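Local coordinates for BtrN (Bacillus circulans, PDB 4M7S), which catalyses the radical S-adenosyl-L-methionine-dependent two-electron oxidation of 2-deoxy-scyllo-inosamine to amino-dideoxy-scyllo-inosose in butirosin biosynthesis, using two [4Fe-4S] clusters, at residues K3-I8 / Q203-I208; N70-V75 / E98-T103; M195-I200 / T215-M220. All blocks are in the same frame, centred on the assembly; numbering follows the deposited sequence.

Contact 1: residues K3-I8 / Q203-I208; sequences KLFSMI and QHISDI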
loop_
_atom_site.group_PDB
_atom_site.type_symbol
_atom_site.label_atom_id
_atom_site.label_comp_id
_atom_site.label_asym_id
_atom_site.label_seq_id
_atom_site.Cartn_x
_atom_site.Cartn_y
_atom_site.Cartn_z
ATOM N N LYS A 3 11.842 13.190 4.530
ATOM C CA LYS A 3 10.805 13.219 3.499
ATOM C C LYS A 3 9.605 12.328 3.850
ATOM O O LYS A 3 9.770 11.155 4.199
ATOM C CB LYS A 3 11.414 12.810 2.156
ATOM C CG LYS A 3 10.411 12.488 1.068
ATOM C CD LYS A 3 11.075 11.738 -0.081
ATOM C CE LYS A 3 10.038 11.074 -0.982
ATOM N NZ LYS A 3 9.213 10.056 -0.258
ATOM N N LEU A 4 8.398 12.884 3.759
ATOM C CA LEU A 4 7.183 12.109 4.004
ATOM C C LEU A 4 7.045 11.025 2.940
ATOM O O LEU A 4 7.591 11.154 1.841
ATOM C CB LEU A 4 5.953 13.017 3.974
ATOM C CG LEU A 4 4.641 12.468 4.547
ATOM C CD1 LEU A 4 4.724 12.368 6.070
ATOM C CD2 LEU A 4 3.441 13.317 4.125
ATOM N N PHE A 5 6.317 9.958 3.261
ATOM C CA PHE A 5 6.023 8.919 2.279
ATOM C C PHE A 5 5.318 9.530 1.068
ATOM O O PHE A 5 4.595 10.515 1.195
ATOM C CB PHE A 5 5.167 7.809 2.897
ATOM C CG PHE A 5 4.043 8.318 3.760
ATOM C CD1 PHE A 5 2.818 8.662 3.201
ATOM C CD2 PHE A 5 4.212 8.445 5.132
ATOM C CE1 PHE A 5 1.789 9.142 3.997
ATOM C CE2 PHE A 5 3.190 8.915 5.934
ATOM C CZ PHE A 5 1.974 9.268 5.366
ATOM N N SER A 6 5.545 8.953 -0.107
ATOM C CA SER A 6 4.936 9.467 -1.321
ATOM C C SER A 6 3.751 8.589 -1.718
ATOM O O SER A 6 2.907 8.996 -2.516
ATOM C CB SER A 6 5.965 9.535 -2.452
ATOM O OG SER A 6 6.359 8.234 -2.841
HETATM N N MSE A 7 3.694 7.387 -1.148
HETATM C CA MSE A 7 2.597 6.447 -1.387
HETATM C C MSE A 7 2.176 5.848 -0.054
HETATM O O MSE A 7 3.023 5.493 0.779
HETATM C CB MSE A 7 3.015 5.339 -2.367
HETATM C CG MSE A 7 2.122 4.073 -2.322
HETATM SE SE MSE A 7 0.299 4.251 -3.080
HETATM C CE MSE A 7 0.754 4.019 -4.972
ATOM N N ILE A 8 0.870 5.772 0.173
ATOM C CA ILE A 8 0.368 5.053 1.332
ATOM C C ILE A 8 -0.634 4.001 0.875
ATOM O O ILE A 8 -1.542 4.302 0.091
ATOM C CB ILE A 8 -0.248 5.992 2.395
ATOM C CG1 ILE A 8 -0.817 5.173 3.556
ATOM C CG2 ILE A 8 -1.336 6.888 1.792
ATOM C CD1 ILE A 8 -1.041 5.991 4.802
ATOM N N GLN A 203 -1.676 6.563 17.498
ATOM C CA GLN A 203 -0.593 7.509 17.292
ATOM C C GLN A 203 -0.664 8.077 15.884
ATOM O O GLN A 203 -1.090 7.394 14.957
ATOM C CB GLN A 203 0.748 6.796 17.505
ATOM C CG GLN A 203 1.969 7.682 17.431
ATOM C CD GLN A 203 3.209 6.989 17.968
ATOM O OE1 GLN A 203 3.365 5.772 17.828
ATOM N NE2 GLN A 203 4.087 7.757 18.602
ATOM N N HIS A 204 -0.256 9.333 15.731
ATOM C CA HIS A 204 -0.291 9.993 14.434
ATOM C C HIS A 204 0.678 9.338 13.465
ATOM O O HIS A 204 1.815 9.013 13.819
ATOM C CB HIS A 204 0.038 11.480 14.579
ATOM C CG HIS A 204 -0.408 12.314 13.415
ATOM N ND1 HIS A 204 0.196 12.255 12.182
ATOM C CD2 HIS A 204 -1.394 13.243 13.312
ATOM C CE1 HIS A 204 -0.407 13.094 11.355
ATOM N NE2 HIS A 204 -1.369 13.711 12.017
ATOM N N ILE A 205 0.231 9.148 12.231
ATOM C CA ILE A 205 1.051 8.442 11.264
ATOM C C ILE A 205 2.333 9.201 10.949
ATOM O O ILE A 205 3.328 8.595 10.558
ATOM C CB ILE A 205 0.286 8.117 9.979
ATOM C CG1 ILE A 205 1.078 7.086 9.157
ATOM C CG2 ILE A 205 -0.029 9.398 9.206
ATOM C CD1 ILE A 205 0.389 6.624 7.920
ATOM N N SER A 206 2.324 10.520 11.139
ATOM C CA SER A 206 3.538 11.281 10.915
ATOM C C SER A 206 4.558 10.968 12.000
ATOM O O SER A 206 5.765 10.926 11.742
ATOM C CB SER A 206 3.248 12.781 10.913
ATOM O OG SER A 206 4.449 13.507 10.738
ATOM N N ASP A 207 4.071 10.786 13.227
ATOM C CA ASP A 207 4.943 10.467 14.356
ATOM C C ASP A 207 5.499 9.049 14.241
ATOM O O ASP A 207 6.615 8.774 14.673
ATOM C CB ASP A 207 4.189 10.627 15.676
ATOM C CG ASP A 207 3.838 12.072 15.974
ATOM O OD1 ASP A 207 4.619 12.971 15.597
ATOM O OD2 ASP A 207 2.782 12.305 16.592
ATOM N N ILE A 208 4.699 8.147 13.680
ATOM C CA ILE A 208 5.148 6.787 13.431
ATOM C C ILE A 208 6.222 6.802 12.348
ATOM O O ILE A 208 7.300 6.233 12.516
ATOM C CB ILE A 208 3.971 5.893 13.000
ATOM C CG1 ILE A 208 2.981 5.733 14.163
ATOM C CG2 ILE A 208 4.461 4.532 12.518
ATOM C CD1 ILE A 208 1.642 5.142 13.737
#
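Ile205, at the start of a short helix, sets the end of its side chain against both Phe5 and Ile8 of the N-terminal segment 3-8. Its CB rests against Ile200 CG2. The two branches then divide the work: CG2 passes 4.3 Å from Phe5 CZ, while CG1 carries the chain onward. CG1 stands opposite the backbone N (chi1 -166°) and the next bond is also extended (chi2 176°), which brings CD1 to the far end of a straight arm. There CD1 lies 4.0 Å from Phe5 CZ, obliquely to the ring, and meets Ile8 CD1 tip to tip at 3.5 Å, closer than methyl groups usually sit. The contact is apolar, and its closest approach is this methyl pair. On the other side of the Phe5 ring from Ile205 CD1, Leu4 CG lies over the ring centre at a height of 4.0 Å. The helix start is fixed separately: His204, the N-cap residue, accepts from Ser206 N at its ND1 (2.9 Å, 164° at the hydrogen), the donor lying in the imidazole plane. Around this, Trp209 meets the Phe5 ring edge-to-face, and Leu44 and Leu48 of helix 38-50 pack on Ile8. Helix 205-209 packs on the start of strand 7-10 and on Phe5 shortly before it; Ile205 also touches Val178 of strand 175-178, and its N bonds to Gln47 OE1 of helix 38-50.

Contact 2: residues N70-V75 / E98-T103; sequences NLDLFV and EKRLQT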
loop_
_atom_site.group_PDB
_atom_site.type_symbol
_atom_site.label_atom_id
_atom_site.label_comp_id
_atom_site.label_asym_id
_atom_site.label_seq_id
_atom_site.Cartn_x
_atom_site.Cartn_y
_atom_site.Cartn_z
ATOM N N ASN A 70 -17.571 -0.497 2.131
ATOM C CA ASN A 70 -17.527 0.948 2.358
ATOM C C ASN A 70 -16.633 1.657 1.360
ATOM O O ASN A 70 -16.265 2.808 1.580
ATOM C CB ASN A 70 -16.992 1.265 3.759
ATOM C CG ASN A 70 -18.001 1.006 4.841
ATOM O OD1 ASN A 70 -19.145 1.447 4.757
ATOM N ND2 ASN A 70 -17.584 0.286 5.879
ATOM N N LEU A 71 -16.276 0.983 0.271
ATOM C CA LEU A 71 -15.317 1.560 -0.667
ATOM C C LEU A 71 -15.720 2.949 -1.197
ATOM O O LEU A 71 -14.901 3.863 -1.207
ATOM C CB LEU A 71 -15.014 0.607 -1.827
ATOM C CG LEU A 71 -13.883 1.158 -2.705
ATOM C CD1 LEU A 71 -12.564 1.193 -1.936
ATOM C CD2 LEU A 71 -13.752 0.388 -4.013
ATOM N N ASP A 72 -16.966 3.114 -1.625
ATOM C CA ASP A 72 -17.392 4.402 -2.176
ATOM C C ASP A 72 -17.231 5.516 -1.154
ATOM O O ASP A 72 -16.741 6.594 -1.478
ATOM C CB ASP A 72 -18.853 4.362 -2.643
ATOM C CG ASP A 72 -19.052 3.517 -3.898
ATOM O OD1 ASP A 72 -18.055 3.006 -4.455
ATOM O OD2 ASP A 72 -20.218 3.368 -4.324
ATOM N N LEU A 73 -17.668 5.237 0.071
ATOM C CA LEU A 73 -17.524 6.145 1.204
ATOM C C LEU A 73 -16.059 6.522 1.395
ATOM O O LEU A 73 -15.715 7.705 1.504
ATOM C CB LEU A 73 -18.031 5.435 2.462
ATOM C CG LEU A 73 -18.427 6.128 3.771
ATOM C CD1 LEU A 73 -17.578 5.616 4.901
ATOM C CD2 LEU A 73 -18.412 7.652 3.692
ATOM N N PHE A 74 -15.200 5.503 1.444
ATOM C CA PHE A 74 -13.769 5.708 1.656
ATOM C C PHE A 74 -13.131 6.524 0.538
ATOM O O PHE A 74 -12.301 7.393 0.795
ATOM C CB PHE A 74 -13.034 4.370 1.812
ATOM C CG PHE A 74 -13.376 3.635 3.083
ATOM C CD1 PHE A 74 -14.017 4.281 4.121
ATOM C CD2 PHE A 74 -13.045 2.294 3.236
ATOM C CE1 PHE A 74 -14.328 3.611 5.291
ATOM C CE2 PHE A 74 -13.353 1.619 4.401
ATOM C CZ PHE A 74 -13.993 2.276 5.429
ATOM N N VAL A 75 -13.506 6.237 -0.703
ATOM C CA VAL A 75 -12.983 7.005 -1.832
ATOM C C VAL A 75 -13.488 8.455 -1.809
ATOM O O VAL A 75 -12.722 9.395 -2.042
ATOM C CB VAL A 75 -13.347 6.330 -3.172
ATOM C CG1 VAL A 75 -12.943 7.212 -4.335
ATOM C CG2 VAL A 75 -12.672 4.965 -3.270
ATOM N N GLU A 98 -18.594 -1.877 -15.460
ATOM C CA GLU A 98 -18.487 -0.534 -16.009
ATOM C C GLU A 98 -19.096 0.492 -15.047
ATOM O O GLU A 98 -18.591 1.613 -14.898
ATOM C CB GLU A 98 -19.176 -0.468 -17.373
ATOM C CG GLU A 98 -19.104 0.894 -18.021
ATOM C CD GLU A 98 -17.692 1.294 -18.401
ATOM O OE1 GLU A 98 -17.434 2.512 -18.535
ATOM O OE2 GLU A 98 -16.843 0.393 -18.573
ATOM N N LYS A 99 -20.181 0.093 -14.387
ATOM C CA LYS A 99 -20.838 0.941 -13.397
ATOM C C LYS A 99 -19.950 1.274 -12.194
ATOM O O LYS A 99 -19.860 2.441 -11.793
ATOM C CB LYS A 99 -22.134 0.275 -12.937
ATOM C CG LYS A 99 -22.967 1.095 -11.984
ATOM C CD LYS A 99 -24.362 0.477 -11.885
ATOM C CE LYS A 99 -24.906 0.544 -10.475
ATOM N NZ LYS A 99 -25.434 1.887 -10.147
ATOM N N ARG A 100 -19.309 0.266 -11.604
ATOM C CA ARG A 100 -18.363 0.518 -10.505
ATOM C C ARG A 100 -17.233 1.431 -10.976
ATOM O O ARG A 100 -16.805 2.340 -10.260
ATOM C CB ARG A 100 -17.763 -0.788 -9.957
ATOM C CG ARG A 100 -18.758 -1.704 -9.255
ATOM C CD ARG A 100 -19.393 -1.039 -8.032
ATOM N NE ARG A 100 -18.488 -0.944 -6.881
ATOM C CZ ARG A 100 -18.259 0.177 -6.192
ATOM N NH1 ARG A 100 -18.857 1.319 -6.533
ATOM N NH2 ARG A 100 -17.440 0.160 -5.150
ATOM N N LEU A 101 -16.757 1.191 -12.189
ATOM C CA LEU A 101 -15.656 1.975 -12.742
ATOM C C LEU A 101 -16.044 3.452 -12.806
ATOM O O LEU A 101 -15.295 4.326 -12.362
ATOM C CB LEU A 101 -15.324 1.468 -14.145
ATOM C CG LEU A 101 -14.025 1.866 -14.848
ATOM C CD1 LEU A 101 -13.901 1.058 -16.131
ATOM C CD2 LEU A 101 -13.953 3.344 -15.174
ATOM N N GLN A 102 -17.204 3.732 -13.388
ATOM C CA GLN A 102 -17.600 5.116 -13.588
ATOM C C GLN A 102 -17.920 5.784 -12.261
ATOM O O GLN A 102 -17.640 6.962 -12.075
ATOM C CB GLN A 102 -18.771 5.212 -14.570
ATOM C CG GLN A 102 -18.417 4.752 -15.985
ATOM C CD GLN A 102 -19.464 5.162 -17.013
ATOM O OE1 GLN A 102 -20.496 5.736 -16.667
ATOM N NE2 GLN A 102 -19.199 4.869 -18.282
ATOM N N THR A 103 -18.499 5.016 -11.344
ATOM C CA THR A 103 -18.831 5.499 -10.006
ATOM C C THR A 103 -17.553 5.833 -9.236
ATOM O O THR A 103 -17.426 6.920 -8.682
ATOM C CB THR A 103 -19.642 4.448 -9.222
ATOM O OG1 THR A 103 -20.909 4.253 -9.860
ATOM C CG2 THR A 103 -19.858 4.884 -7.788
#
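A salt bridge between Asp72 and Arg100 joins two successive helices of the radical SAM domain, whose partial TIM-barrel sheet they help to cover. The helical segments run nearly parallel, 21° apart, with their axes no closer than 12.0 Å, and the gap is bridged mainly by the long side chain of Arg100. That chain, bent at chi2 and chi3, presents its guanidinium end-on. Both terminal nitrogens converge on one oxygen, Asp72 OD1: NH1 at 2.8 Å along the syn lone pair, and NH2 to OD1 at 3.0 Å from above the carboxylate plane. OD1 lies in the guanidinium plane, yet the two flat groups are twisted 53° apart, consistent with both bonds falling on a single oxygen. The other oxygen, Asp72 OD2, sits 3.8 Å from Thr103 CG2. Leu71 adds an apolar neighbour, its CD2 3.9 Å from Arg100 NH2, obliquely to the guanidinium. Thr103 is steadied by its own helix, OG1 bonding to Lys99 O at 2.8 Å on the face opposite to that used by Thr103 N. Further along, Leu104 and Leu107 continue the seam between helices 71-81 and 98-107, which precede the neighbouring parallel strands 86-91 and 111-116, respectively.

Contact 3: residues M195-I200 / T215-M220; sequences MVMGNI and TSFRKM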
loop_
_atom_site.group_PDB
_atom_site.type_symbol
_atom_site.label_atom_id
_atom_site.label_comp_id
_atom_site.label_asym_id
_atom_site.label_seq_id
_atom_site.Cartn_x
_atom_site.Cartn_y
_atom_site.Cartn_z
HETATM N N MSE A 195 7.576 -6.015 10.908
HETATM C CA MSE A 195 8.093 -4.677 11.163
HETATM C C MSE A 195 6.949 -3.693 11.413
HETATM O O MSE A 195 6.776 -2.737 10.665
HETATM C CB MSE A 195 8.921 -4.207 9.968
HETATM C CG MSE A 195 10.204 -3.493 10.327
HETATM SE SE MSE A 195 11.364 -4.569 11.472
HETATM C CE MSE A 195 11.769 -6.011 10.226
ATOM N N VAL A 196 6.162 -3.935 12.454
ATOM C CA VAL A 196 5.105 -3.003 12.831
ATOM C C VAL A 196 5.763 -1.773 13.450
ATOM O O VAL A 196 6.494 -1.887 14.434
ATOM C CB VAL A 196 4.124 -3.625 13.827
ATOM C CG1 VAL A 196 3.120 -2.565 14.312
ATOM C CG2 VAL A 196 3.394 -4.797 13.176
HETATM N N MSE A 197 5.526 -0.616 12.841
HETATM C CA MSE A 197 6.182 0.626 13.244
HETATM C C MSE A 197 5.324 1.392 14.246
HETATM O O MSE A 197 5.816 2.224 15.001
HETATM C CB MSE A 197 6.468 1.478 12.007
HETATM C CG MSE A 197 7.370 0.771 11.002
HETATM SE SE MSE A 197 9.125 0.509 11.780
HETATM C CE MSE A 197 10.098 0.077 10.135
ATOM N N GLY A 198 4.034 1.093 14.250
ATOM C CA GLY A 198 3.117 1.666 15.219
ATOM C C GLY A 198 1.709 1.389 14.736
ATOM O O GLY A 198 1.513 0.554 13.857
ATOM N N ASN A 199 0.730 2.086 15.304
ATOM C CA ASN A 199 -0.665 1.888 14.932
ATOM C C ASN A 199 -1.361 3.251 14.921
ATOM O O ASN A 199 -1.269 4.000 15.893
ATOM C CB ASN A 199 -1.339 0.922 15.922
ATOM C CG ASN A 199 -2.771 0.584 15.531
ATOM O OD1 ASN A 199 -3.661 1.444 15.594
ATOM N ND2 ASN A 199 -3.003 -0.671 15.123
ATOM N N ILE A 200 -2.030 3.577 13.817
ATOM C CA ILE A 200 -2.640 4.895 13.643
ATOM C C ILE A 200 -3.884 5.110 14.502
ATOM O O ILE A 200 -4.366 6.239 14.629
ATOM C CB ILE A 200 -3.010 5.172 12.173
ATOM C CG1 ILE A 200 -4.023 4.134 11.683
ATOM C CG2 ILE A 200 -1.761 5.189 11.300
ATOM C CD1 ILE A 200 -4.872 4.615 10.562
ATOM N N THR A 215 12.738 5.425 11.264
ATOM C CA THR A 215 13.849 6.236 10.772
ATOM C C THR A 215 15.139 5.437 10.591
ATOM O O THR A 215 15.816 5.551 9.565
ATOM C CB THR A 215 14.090 7.439 11.698
ATOM O OG1 THR A 215 12.905 8.251 11.709
ATOM C CG2 THR A 215 15.271 8.260 11.221
ATOM N N SER A 216 15.486 4.632 11.587
ATOM C CA SER A 216 16.699 3.835 11.482
ATOM C C SER A 216 16.523 2.734 10.435
ATOM O O SER A 216 17.467 2.394 9.725
ATOM C CB SER A 216 17.098 3.249 12.837
ATOM O OG SER A 216 16.106 2.377 13.328
ATOM N N PHE A 217 15.308 2.199 10.321
ATOM C CA PHE A 217 15.055 1.135 9.352
ATOM C C PHE A 217 15.270 1.654 7.938
ATOM O O PHE A 217 15.949 1.019 7.138
ATOM C CB PHE A 217 13.635 0.572 9.500
ATOM C CG PHE A 217 13.345 -0.606 8.603
ATOM C CD1 PHE A 217 13.916 -1.849 8.857
ATOM C CD2 PHE A 217 12.489 -0.477 7.517
ATOM C CE1 PHE A 217 13.641 -2.939 8.038
ATOM C CE2 PHE A 217 12.202 -1.565 6.699
ATOM C CZ PHE A 217 12.782 -2.791 6.956
ATOM N N ARG A 218 14.697 2.813 7.624
ATOM C CA ARG A 218 14.793 3.315 6.260
ATOM C C ARG A 218 16.225 3.758 5.948
ATOM O O ARG A 218 16.677 3.644 4.809
ATOM C CB ARG A 218 13.755 4.417 5.967
ATOM C CG ARG A 218 14.155 5.818 6.375
ATOM C CD ARG A 218 13.110 6.832 5.901
ATOM N NE ARG A 218 11.762 6.423 6.274
ATOM C CZ ARG A 218 11.133 6.829 7.374
ATOM N NH1 ARG A 218 11.718 7.676 8.204
ATOM N NH2 ARG A 218 9.910 6.398 7.639
ATOM N N LYS A 219 16.938 4.241 6.966
ATOM C CA LYS A 219 18.352 4.603 6.827
ATOM C C LYS A 219 19.206 3.361 6.578
ATOM O O LYS A 219 20.110 3.361 5.738
ATOM C CB LYS A 219 18.835 5.322 8.094
ATOM C CG LYS A 219 20.342 5.526 8.186
ATOM C CD LYS A 219 20.736 5.845 9.623
ATOM C CE LYS A 219 19.769 6.860 10.232
ATOM N NZ LYS A 219 19.650 6.733 11.718
HETATM N N MSE A 220 18.905 2.306 7.327
HETATM C CA MSE A 220 19.609 1.028 7.243
HETATM C C MSE A 220 19.418 0.402 5.853
HETATM O O MSE A 220 20.357 -0.140 5.271
HETATM C CB MSE A 220 19.059 0.106 8.341
HETATM C CG MSE A 220 19.628 -1.297 8.414
HETATM SE SE MSE A 220 18.463 -2.509 9.437
HETATM C CE MSE A 220 18.420 -1.569 11.138
#
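Asn199 ND2, hydrogen-bonded to both Leu181 O and Asn183 OD1, ties down the segment from which Met195 and Met197 reach the Phe217 ring. At the other end of that segment, Met195 N bonds to Asp190 OD2. Met195 and Met197, both modelled as selenomethionine, approach the ring in different ways. The Met195 chain curls at chi2 and chi3 (56° and 65°) and lays its CG over the middle of one face of Phe217, 4.2 Å from the centroid and only 12° off the normal, a CH-pi contact. Its selenium, standing in for sulfur, lies farther out: Met195 SE is 5.0 Å from the same centroid and oblique to it, a looser Met-aromatic approach. Met197 comes across at about a right angle instead. Its methyl CE lies against CB and the near side of the ring, 3.6 Å from Phe217 CD2. Both segments belong to the iron-sulfur domain related to SPASM, in which a hairpin of strands 175-178 and 183-185, extended by the weakly paired strand 198-199, is followed by helices 205-209 and 212-222, the latter beside the auxiliary cluster. Phe217 packs beside that cluster, its side chain about 4 Å from the bound [4Fe-4S] and about 6 Å from that of Cys187. Leu231, which lines the cluster pocket, also touches Met195. One residue along the helix, Arg218 donates through NE to Pro172 O, another pocket residue, and through NH2 to Trp209 O.

Contacts 1 and 3 are neighbours, their centres 10 Å apart, and they interleave along the chain. They touch directly: Ile208 CD1 lies 3.6 Å from Asn199 N, so helix 205-209 backs onto strand 198-199. Contact 3 is the one beside the auxiliary cluster, whereas in contact 1 the Phe5 side chain is about 13 Å from a bound cluster. Contact 2 stands apart, its centre 26 Å from that of contact 1 and 32 Å from that of contact 3, away from the annotated sites. It is nested within the chain loop that contact 1 closes. Contact 1 joins the N-terminal strand of the sheet to the iron-sulfur domain, within which both segments of contact 3 lie.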